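Local coordinates for protein nitrite oxidoreductase subunit B (Kuenenia stuttgartiensis, PDB 7B04) that probably passes electrons between the nitrite-oxidising subunit and a heme b subunit through its [4Fe-4S] and [3Fe-4S] clusters, at residues 329-343 with 368-380. Residues are numbered along the deposited sequence; the frame is centred on the assembly and turned at random.
Sequences EKFMVPSRELLAVMS and IHGKKFTMYNDTV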
ATOM      1  N   GLU A 329       2.408 -30.375   3.796  1.00 44.23           N
ATOM      2  CA  GLU A 329       1.545 -31.353   4.453  1.00 47.81           C
ATOM      3  C   GLU A 329       1.417 -31.045   5.943  1.00 48.83           C
ATOM      4  O   GLU A 329       0.347 -31.229   6.539  1.00 46.81           O
ATOM      5  CB  GLU A 329       2.088 -32.764   4.209  1.00 51.01           C
ATOM      6  CG  GLU A 329       1.275 -33.901   4.817  1.00 51.67           C
ATOM      7  CD  GLU A 329       1.888 -34.443   6.087  1.00 70.95           C
ATOM      8  OE1 GLU A 329       3.134 -34.439   6.183  1.00 65.34           O
ATOM      9  OE2 GLU A 329       1.130 -34.880   6.981  1.00 71.28           O
ATOM     10  N   LYS A 330       2.511 -30.605   6.567  1.00 51.13           N
ATOM     11  CA  LYS A 330       2.466 -30.218   7.973  1.00 44.61           C
ATOM     12  C   LYS A 330       1.660 -28.938   8.174  1.00 39.95           C
ATOM     13  O   LYS A 330       0.931 -28.808   9.164  1.00 43.18           O
ATOM     14  CB  LYS A 330       3.883 -30.048   8.517  1.00 39.66           C
ATOM     15  CG  LYS A 330       4.689 -31.335   8.577  1.00 42.19           C
ATOM     16  CD  LYS A 330       6.007 -31.126   9.302  1.00 37.47           C
ATOM     17  CE  LYS A 330       6.905 -32.344   9.176  1.00 41.76           C
ATOM     18  NZ  LYS A 330       6.278 -33.555   9.776  1.00 38.97           N
ATOM     19  N   PHE A 331       1.783 -27.978   7.251  1.00 41.06           N
ATOM     20  CA  PHE A 331       1.157 -26.673   7.451  1.00 44.15           C
ATOM     21  C   PHE A 331      -0.354 -26.705   7.240  1.00 43.46           C
ATOM     22  O   PHE A 331      -1.098 -26.117   8.033  1.00 45.54           O
ATOM     23  CB  PHE A 331       1.779 -25.632   6.517  1.00 35.12           C
ATOM     24  CG  PHE A 331       0.939 -24.395   6.357  1.00 33.97           C
ATOM     25  CD1 PHE A 331       0.963 -23.403   7.321  1.00 40.53           C
ATOM     26  CD2 PHE A 331       0.111 -24.234   5.256  1.00 30.72           C
ATOM     27  CE1 PHE A 331       0.186 -22.267   7.188  1.00 42.90           C
ATOM     28  CE2 PHE A 331      -0.672 -23.105   5.120  1.00 35.27           C
ATOM     29  CZ  PHE A 331      -0.634 -22.119   6.088  1.00 38.89           C
ATOM     30  N   MET A 332      -0.823 -27.360   6.173  1.00 44.23           N
ATOM     31  CA  MET A 332      -2.236 -27.267   5.809  1.00 47.09           C
ATOM     32  C   MET A 332      -3.142 -27.803   6.907  1.00 48.59           C
ATOM     33  O   MET A 332      -4.256 -27.301   7.096  1.00 46.58           O
ATOM     34  CB  MET A 332      -2.501 -28.023   4.509  1.00 46.25           C
ATOM     35  CG  MET A 332      -1.753 -27.490   3.307  1.00 44.02           C
ATOM     36  SD  MET A 332      -2.042 -28.515   1.855  1.00 66.15           S
ATOM     37  CE  MET A 332      -3.770 -28.170   1.543  1.00 41.81           C
ATOM     38  N   VAL A 333      -2.681 -28.809   7.640  1.00 46.98           N
ATOM     39  CA  VAL A 333      -3.366 -29.292   8.833  1.00 50.38           C
ATOM     40  C   VAL A 333      -2.355 -29.202   9.967  1.00 47.18           C
ATOM     41  O   VAL A 333      -1.616 -30.166  10.215  1.00 45.25           O
ATOM     42  CB  VAL A 333      -3.883 -30.728   8.646  1.00 57.80           C
ATOM     43  CG1 VAL A 333      -4.849 -31.094   9.753  1.00 50.54           C
ATOM     44  CG2 VAL A 333      -4.538 -30.889   7.280  1.00 49.94           C
ATOM     45  N   PRO A 334      -2.275 -28.073  10.668  1.00 44.73           N
ATOM     46  CA  PRO A 334      -1.183 -27.889  11.628  1.00 48.39           C
ATOM     47  C   PRO A 334      -1.308 -28.840  12.805  1.00 46.75           C
ATOM     48  O   PRO A 334      -2.397 -29.059  13.339  1.00 49.25           O
ATOM     49  CB  PRO A 334      -1.341 -26.430  12.075  1.00 37.19           C
ATOM     50  CG  PRO A 334      -2.197 -25.789  11.031  1.00 40.79           C
ATOM     51  CD  PRO A 334      -3.110 -26.869  10.546  1.00 41.51           C
ATOM     52  N   SER A 335      -0.172 -29.404  13.205  1.00 45.71           N
ATOM     53  CA  SER A 335      -0.114 -30.130  14.459  1.00 45.07           C
ATOM     54  C   SER A 335      -0.382 -29.164  15.611  1.00 42.34           C
ATOM     55  O   SER A 335      -0.370 -27.941  15.452  1.00 45.30           O
ATOM     56  CB  SER A 335       1.235 -30.830  14.619  1.00 40.67           C
ATOM     57  OG  SER A 335       2.270 -29.896  14.866  1.00 47.93           O
ATOM     58  N   ARG A 336      -0.627 -29.730  16.793  1.00 44.04           N
ATOM     59  CA  ARG A 336      -0.893 -28.896  17.959  1.00 40.22           C
ATOM     60  C   ARG A 336       0.281 -27.981  18.287  1.00 38.91           C
ATOM     61  O   ARG A 336       0.084 -26.806  18.623  1.00 38.83           O
ATOM     62  CB  ARG A 336      -1.233 -29.767  19.165  1.00 41.49           C
ATOM     63  CG  ARG A 336      -1.377 -28.967  20.439  1.00 37.05           C
ATOM     64  CD  ARG A 336      -1.892 -29.814  21.576  1.00 43.10           C
ATOM     65  NE  ARG A 336      -2.442 -28.987  22.643  1.00 47.75           N
ATOM     66  CZ  ARG A 336      -3.196 -29.453  23.630  1.00 47.18           C
ATOM     67  NH1 ARG A 336      -3.490 -30.744  23.686  1.00 50.33           N
ATOM     68  NH2 ARG A 336      -3.657 -28.629  24.561  1.00 42.01           N
ATOM     69  N   GLU A 337       1.512 -28.487  18.184  1.00 40.08           N
ATOM     70  CA  GLU A 337       2.653 -27.668  18.578  1.00 44.72           C
ATOM     71  C   GLU A 337       3.031 -26.636  17.522  1.00 40.29           C
ATOM     72  O   GLU A 337       3.516 -25.556  17.873  1.00 37.92           O
ATOM     73  CB  GLU A 337       3.858 -28.554  18.898  1.00 43.30           C
ATOM     74  CG  GLU A 337       4.764 -27.963  19.969  1.00 47.72           C
ATOM     75  CD  GLU A 337       5.961 -28.835  20.288  1.00 55.67           C
ATOM     76  OE1 GLU A 337       6.328 -29.680  19.445  1.00 49.16           O
ATOM     77  OE2 GLU A 337       6.538 -28.671  21.384  1.00 57.71           O
ATOM     78  N   LEU A 338       2.817 -26.930  16.237  1.00 38.65           N
ATOM     79  CA  LEU A 338       3.138 -25.943  15.211  1.00 39.65           C
ATOM     80  C   LEU A 338       2.184 -24.757  15.265  1.00 41.04           C
ATOM     81  O   LEU A 338       2.614 -23.603  15.151  1.00 40.38           O
ATOM     82  CB  LEU A 338       3.116 -26.579  13.822  1.00 36.51           C
ATOM     83  CG  LEU A 338       3.322 -25.564  12.696  1.00 34.30           C
ATOM     84  CD1 LEU A 338       4.788 -25.193  12.569  1.00 43.79           C
ATOM     85  CD2 LEU A 338       2.781 -26.087  11.379  1.00 34.69           C
ATOM     86  N   LEU A 339       0.885 -25.016  15.447  1.00 41.10           N
ATOM     87  CA  LEU A 339      -0.080 -23.923  15.518  1.00 39.32           C
ATOM     88  C   LEU A 339       0.218 -23.009  16.698  1.00 41.80           C
ATOM     89  O   LEU A 339       0.036 -21.788  16.611  1.00 46.33           O
ATOM     90  CB  LEU A 339      -1.500 -24.479  15.613  1.00 31.04           C
ATOM     91  CG  LEU A 339      -2.622 -23.441  15.668  1.00 32.01           C
ATOM     92  CD1 LEU A 339      -2.631 -22.594  14.406  1.00 41.56           C
ATOM     93  CD2 LEU A 339      -3.970 -24.111  15.881  1.00 36.49           C
ATOM     94  N   ALA A 340       0.679 -23.581  17.811  1.00 39.83           N
ATOM     95  CA  ALA A 340       1.074 -22.759  18.949  1.00 36.73           C
ATOM     96  C   ALA A 340       2.338 -21.968  18.638  1.00 35.65           C
ATOM     97  O   ALA A 340       2.464 -20.806  19.037  1.00 45.33           O
ATOM     98  CB  ALA A 340       1.270 -23.632  20.186  1.00 41.27           C
ATOM     99  N   VAL A 341       3.285 -22.581  17.922  1.00 33.58           N
ATOM    100  CA  VAL A 341       4.510 -21.877  17.558  1.00 37.34           C
ATOM    101  C   VAL A 341       4.221 -20.827  16.491  1.00 38.27           C
ATOM    102  O   VAL A 341       4.795 -19.731  16.505  1.00 37.24           O
ATOM    103  CB  VAL A 341       5.583 -22.881  17.097  1.00 41.97           C
ATOM    104  CG1 VAL A 341       6.751 -22.160  16.435  1.00 36.97           C
ATOM    105  CG2 VAL A 341       6.072 -23.712  18.272  1.00 38.30           C
ATOM    106  N   MET A 342       3.315 -21.134  15.558  1.00 39.52           N
ATOM    107  CA  MET A 342       2.916 -20.138  14.569  1.00 38.05           C
ATOM    108  C   MET A 342       2.180 -18.974  15.218  1.00 44.47           C
ATOM    109  O   MET A 342       2.263 -17.840  14.731  1.00 50.22           O
ATOM    110  CB  MET A 342       2.044 -20.780  13.490  1.00 36.45           C
ATOM    111  CG  MET A 342       2.800 -21.694  12.542  1.00 40.79           C
ATOM    112  SD  MET A 342       1.835 -22.106  11.076  1.00 57.56           S
ATOM    113  CE  MET A 342       0.539 -23.109  11.798  1.00 49.67           C
ATOM    114  N   SER A 343       1.464 -19.230  16.314  1.00 41.89           N
ATOM    115  CA  SER A 343       0.808 -18.168  17.065  1.00 42.59           C
ATOM    116  C   SER A 343       1.787 -17.329  17.873  1.00 40.18           C
ATOM    117  O   SER A 343       1.356 -16.403  18.568  1.00 44.47           O
ATOM    118  CB  SER A 343      -0.256 -18.761  17.991  1.00 41.07           C
ATOM    119  OG  SER A 343      -1.281 -19.393  17.244  1.00 46.80           O
ATOM    120  N   ILE A 368     -10.295 -32.245   7.630  1.00 53.56           N
ATOM    121  CA  ILE A 368      -9.978 -31.285   6.572  1.00 48.95           C
ATOM    122  C   ILE A 368      -8.769 -31.791   5.795  1.00 47.09           C
ATOM    123  O   ILE A 368      -7.825 -32.338   6.373  1.00 46.32           O
ATOM    124  CB  ILE A 368      -9.730 -29.879   7.168  1.00 46.16           C
ATOM    125  CG1 ILE A 368      -9.731 -28.801   6.082  1.00 45.97           C
ATOM    126  CG2 ILE A 368      -8.448 -29.839   8.008  1.00 42.74           C
ATOM    127  CD1 ILE A 368     -11.106 -28.228   5.803  1.00 45.08           C
ATOM    128  N   HIS A 369      -8.819 -31.634   4.469  1.00 46.81           N
ATOM    129  CA  HIS A 369      -7.731 -32.047   3.578  1.00 48.77           C
ATOM    130  C   HIS A 369      -7.377 -33.521   3.775  1.00 54.10           C
ATOM    131  O   HIS A 369      -6.216 -33.927   3.681  1.00 49.90           O
ATOM    132  CB  HIS A 369      -6.503 -31.153   3.753  1.00 44.17           C
ATOM    133  CG  HIS A 369      -6.785 -29.696   3.551  1.00 43.70           C
ATOM    134  ND1 HIS A 369      -6.810 -28.793   4.592  1.00 40.35           N
ATOM    135  CD2 HIS A 369      -7.060 -28.987   2.431  1.00 40.78           C
ATOM    136  CE1 HIS A 369      -7.083 -27.589   4.121  1.00 44.85           C
ATOM    137  NE2 HIS A 369      -7.240 -27.680   2.812  1.00 49.99           N
ATOM    138  N   GLY A 370      -8.399 -34.326   4.065  1.00 57.12           N
ATOM    139  CA  GLY A 370      -8.301 -35.766   4.187  1.00 54.55           C
ATOM    140  C   GLY A 370      -7.787 -36.305   5.506  1.00 49.57           C
ATOM    141  O   GLY A 370      -7.651 -37.529   5.637  1.00 59.06           O
ATOM    142  N   LYS A 371      -7.483 -35.454   6.484  1.00 39.24           N
ATOM    143  CA  LYS A 371      -7.069 -35.928   7.799  1.00 42.02           C
ATOM    144  C   LYS A 371      -7.725 -35.055   8.866  1.00 47.62           C
ATOM    145  O   LYS A 371      -8.276 -33.990   8.576  1.00 50.14           O
ATOM    146  CB  LYS A 371      -5.541 -36.033   7.934  1.00 39.50           C
ATOM    147  CG  LYS A 371      -4.729 -34.775   8.063  1.00 48.74           C
ATOM    148  CD  LYS A 371      -3.265 -35.203   8.118  1.00 51.35           C
ATOM    149  CE  LYS A 371      -2.324 -34.086   8.509  1.00 62.20           C
ATOM    150  NZ  LYS A 371      -0.931 -34.603   8.633  1.00 61.96           N
ATOM    151  N   LYS A 372      -7.652 -35.514  10.114  1.00 47.15           N
ATOM    152  CA  LYS A 372      -8.368 -34.892  11.221  1.00 48.34           C
ATOM    153  C   LYS A 372      -7.549 -33.804  11.905  1.00 45.59           C
ATOM    154  O   LYS A 372      -6.378 -34.008  12.244  1.00 46.04           O
ATOM    155  CB  LYS A 372      -8.757 -35.965  12.239  1.00 51.38           C
ATOM    156  CG  LYS A 372      -9.149 -35.442  13.607  1.00 54.19           C
ATOM    157  CD  LYS A 372      -9.897 -36.507  14.393  1.00 51.75           C
ATOM    158  CE  LYS A 372      -9.684 -36.358  15.888  1.00 53.58           C
ATOM    159  NZ  LYS A 372     -10.977 -36.203  16.607  1.00 48.96           N
ATOM    160  N   PHE A 373      -8.173 -32.639  12.080  1.00 41.42           N
ATOM    161  CA  PHE A 373      -7.567 -31.480  12.724  1.00 46.41           C
ATOM    162  C   PHE A 373      -8.309 -31.171  14.019  1.00 51.03           C
ATOM    163  O   PHE A 373      -9.534 -31.004  14.008  1.00 45.93           O
ATOM    164  CB  PHE A 373      -7.595 -30.260  11.800  1.00 49.48           C
ATOM    165  CG  PHE A 373      -7.200 -28.978  12.477  1.00 47.76           C
ATOM    166  CD1 PHE A 373      -5.866 -28.675  12.692  1.00 49.75           C
ATOM    167  CD2 PHE A 373      -8.164 -28.079  12.899  1.00 42.32           C
ATOM    168  CE1 PHE A 373      -5.503 -27.496  13.316  1.00 49.92           C
ATOM    169  CE2 PHE A 373      -7.806 -26.903  13.527  1.00 47.39           C
ATOM    170  CZ  PHE A 373      -6.474 -26.610  13.734  1.00 46.46           C
ATOM    171  N   THR A 374      -7.571 -31.092  15.125  1.00 54.94           N
ATOM    172  CA  THR A 374      -8.106 -30.661  16.407  1.00 51.08           C
ATOM    173  C   THR A 374      -7.315 -29.455  16.891  1.00 45.66           C
ATOM    174  O   THR A 374      -6.095 -29.379  16.717  1.00 51.70           O
ATOM    175  CB  THR A 374      -8.065 -31.769  17.469  1.00 42.56           C
ATOM    176  OG1 THR A 374      -6.713 -31.987  17.891  1.00 47.82           O
ATOM    177  CG2 THR A 374      -8.645 -33.059  16.926  1.00 45.56           C
ATOM    178  N   MET A 375      -8.019 -28.504  17.490  1.00 43.20           N
ATOM    179  CA  MET A 375      -7.415 -27.251  17.920  1.00 46.36           C
ATOM    180  C   MET A 375      -7.746 -27.000  19.383  1.00 46.48           C
ATOM    181  O   MET A 375      -8.907 -27.115  19.792  1.00 49.54           O
ATOM    182  CB  MET A 375      -7.902 -26.073  17.062  1.00 45.22           C
ATOM    183  CG  MET A 375      -7.351 -24.722  17.484  1.00 49.87           C
ATOM    184  SD  MET A 375      -7.956 -23.396  16.429  1.00 61.23           S
ATOM    185  CE  MET A 375      -9.694 -23.375  16.860  1.00 54.36           C
ATOM    186  N   TYR A 376      -6.719 -26.651  20.157  1.00 42.81           N
ATOM    187  CA  TYR A 376      -6.820 -26.387  21.585  1.00 45.69           C
ATOM    188  C   TYR A 376      -6.402 -24.943  21.829  1.00 44.82           C
ATOM    189  O   TYR A 376      -5.617 -24.374  21.065  1.00 47.63           O
ATOM    190  CB  TYR A 376      -5.924 -27.345  22.386  1.00 47.14           C
ATOM    191  CG  TYR A 376      -6.082 -28.809  22.021  1.00 46.40           C
ATOM    192  CD1 TYR A 376      -6.769 -29.685  22.853  1.00 47.25           C
ATOM    193  CD2 TYR A 376      -5.541 -29.315  20.846  1.00 49.67           C
ATOM    194  CE1 TYR A 376      -6.918 -31.028  22.513  1.00 45.56           C
ATOM    195  CE2 TYR A 376      -5.689 -30.646  20.504  1.00 55.60           C
ATOM    196  CZ  TYR A 376      -6.376 -31.499  21.339  1.00 54.04           C
ATOM    197  OH  TYR A 376      -6.523 -32.828  21.002  1.00 52.03           O
ATOM    198  N   ASN A 377      -6.956 -24.325  22.872  1.00 40.65           N
ATOM    199  CA  ASN A 377      -6.588 -22.942  23.190  1.00 37.88           C
ATOM    200  C   ASN A 377      -5.368 -22.928  24.114  1.00 43.14           C
ATOM    201  O   ASN A 377      -5.433 -22.570  25.297  1.00 47.32           O
ATOM    202  CB  ASN A 377      -7.760 -22.195  23.806  1.00 37.86           C
ATOM    203  CG  ASN A 377      -7.413 -20.736  24.109  1.00 37.30           C
ATOM    204  OD1 ASN A 377      -7.658 -19.839  23.310  1.00 44.63           O
ATOM    205  ND2 ASN A 377      -6.824 -20.506  25.268  1.00 46.29           N
ATOM    206  N   ASP A 378      -4.232 -23.329  23.554  1.00 42.57           N
ATOM    207  CA  ASP A 378      -3.026 -23.376  24.361  1.00 41.83           C
ATOM    208  C   ASP A 378      -2.428 -21.989  24.492  1.00 38.43           C
ATOM    209  O   ASP A 378      -2.690 -21.085  23.692  1.00 44.29           O
ATOM    210  CB  ASP A 378      -1.969 -24.301  23.773  1.00 46.56           C
ATOM    211  CG  ASP A 378      -2.532 -25.641  23.341  1.00 49.11           C
ATOM    212  OD1 ASP A 378      -3.346 -26.235  24.069  1.00 48.97           O
ATOM    213  OD2 ASP A 378      -2.119 -26.115  22.269  1.00 50.01           O
ATOM    214  N   THR A 379      -1.633 -21.825  25.537  1.00 43.79           N
ATOM    215  CA  THR A 379      -0.908 -20.592  25.806  1.00 40.70           C
ATOM    216  C   THR A 379       0.561 -20.841  25.481  1.00 41.26           C
ATOM    217  O   THR A 379       1.223 -21.640  26.154  1.00 46.40           O
ATOM    218  CB  THR A 379      -1.083 -20.168  27.263  1.00 39.32           C
ATOM    219  OG1 THR A 379      -2.446 -19.792  27.489  1.00 45.38           O
ATOM    220  CG2 THR A 379      -0.174 -19.015  27.589  1.00 38.33           C
ATOM    221  N   VAL A 380       1.059 -20.187  24.434  1.00 37.61           N
ATOM    222  CA  VAL A 380       2.455 -20.321  24.035  1.00 40.78           C
ATOM    223  C   VAL A 380       3.257 -19.227  24.722  1.00 43.40           C
ATOM    224  O   VAL A 380       2.792 -18.089  24.869  1.00 41.16           O
ATOM    225  CB  VAL A 380       2.605 -20.262  22.499  1.00 34.37           C
ATOM    226  CG1 VAL A 380       2.153 -18.914  21.954  1.00 35.44           C
ATOM    227  CG2 VAL A 380       4.044 -20.559  22.088  1.00 43.23           C
TER
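R336 reaches from the first turn of helix 336-342 to Y376 and D378. From CB the chain runs out extended to NE, with CG anti to the backbone N (chi1 174°), which carries the guanidinium to the Y376 ring and the D378 carboxylate. CG passes D378 OD2, and CD lies against both Y376 CD2 and that same oxygen. NE then donates to D378 OD2 at 2.9 Å, a nearly straight bond close to the guanidinium plane. CZ sits over the face of the Y376 ring, 3.7 Å from its centroid, with the two planes 5° apart, so the stack is also a cation-pi contact. NH1 lies over the ring as well and forms a salt bridge with E359. NH2 completes the two-bond salt bridge at D378 OD1. A leucine in its place would probably leave the carboxylate of D378 without its charged mate and the Y376 face without its stacked partner.

The contact lays helix 336-342 and the end of helix 324-332 against strand 371-376 of a small antiparallel sheet, away from the iron-sulfur clusters. The type I' turn from I368 to K371 closes the hairpin between strand 362-368 and strand 371-376.

Between the helices, V333 CG1 packs on F373 CB at 3.5 Å. P334 CD touches F373 CE1, and L339 CD2 meets M375 CG at 3.8 Å. Near the hairpin turn, M332 CE lies over one face of the H369 ring, a CH-pi contact 3.8 Å from its centroid. K371 runs extended past V333 CB, and its NZ bridges to E329 OE2 at 2.7 Å. Toward the other end, V380 CG2 rests on A340 O.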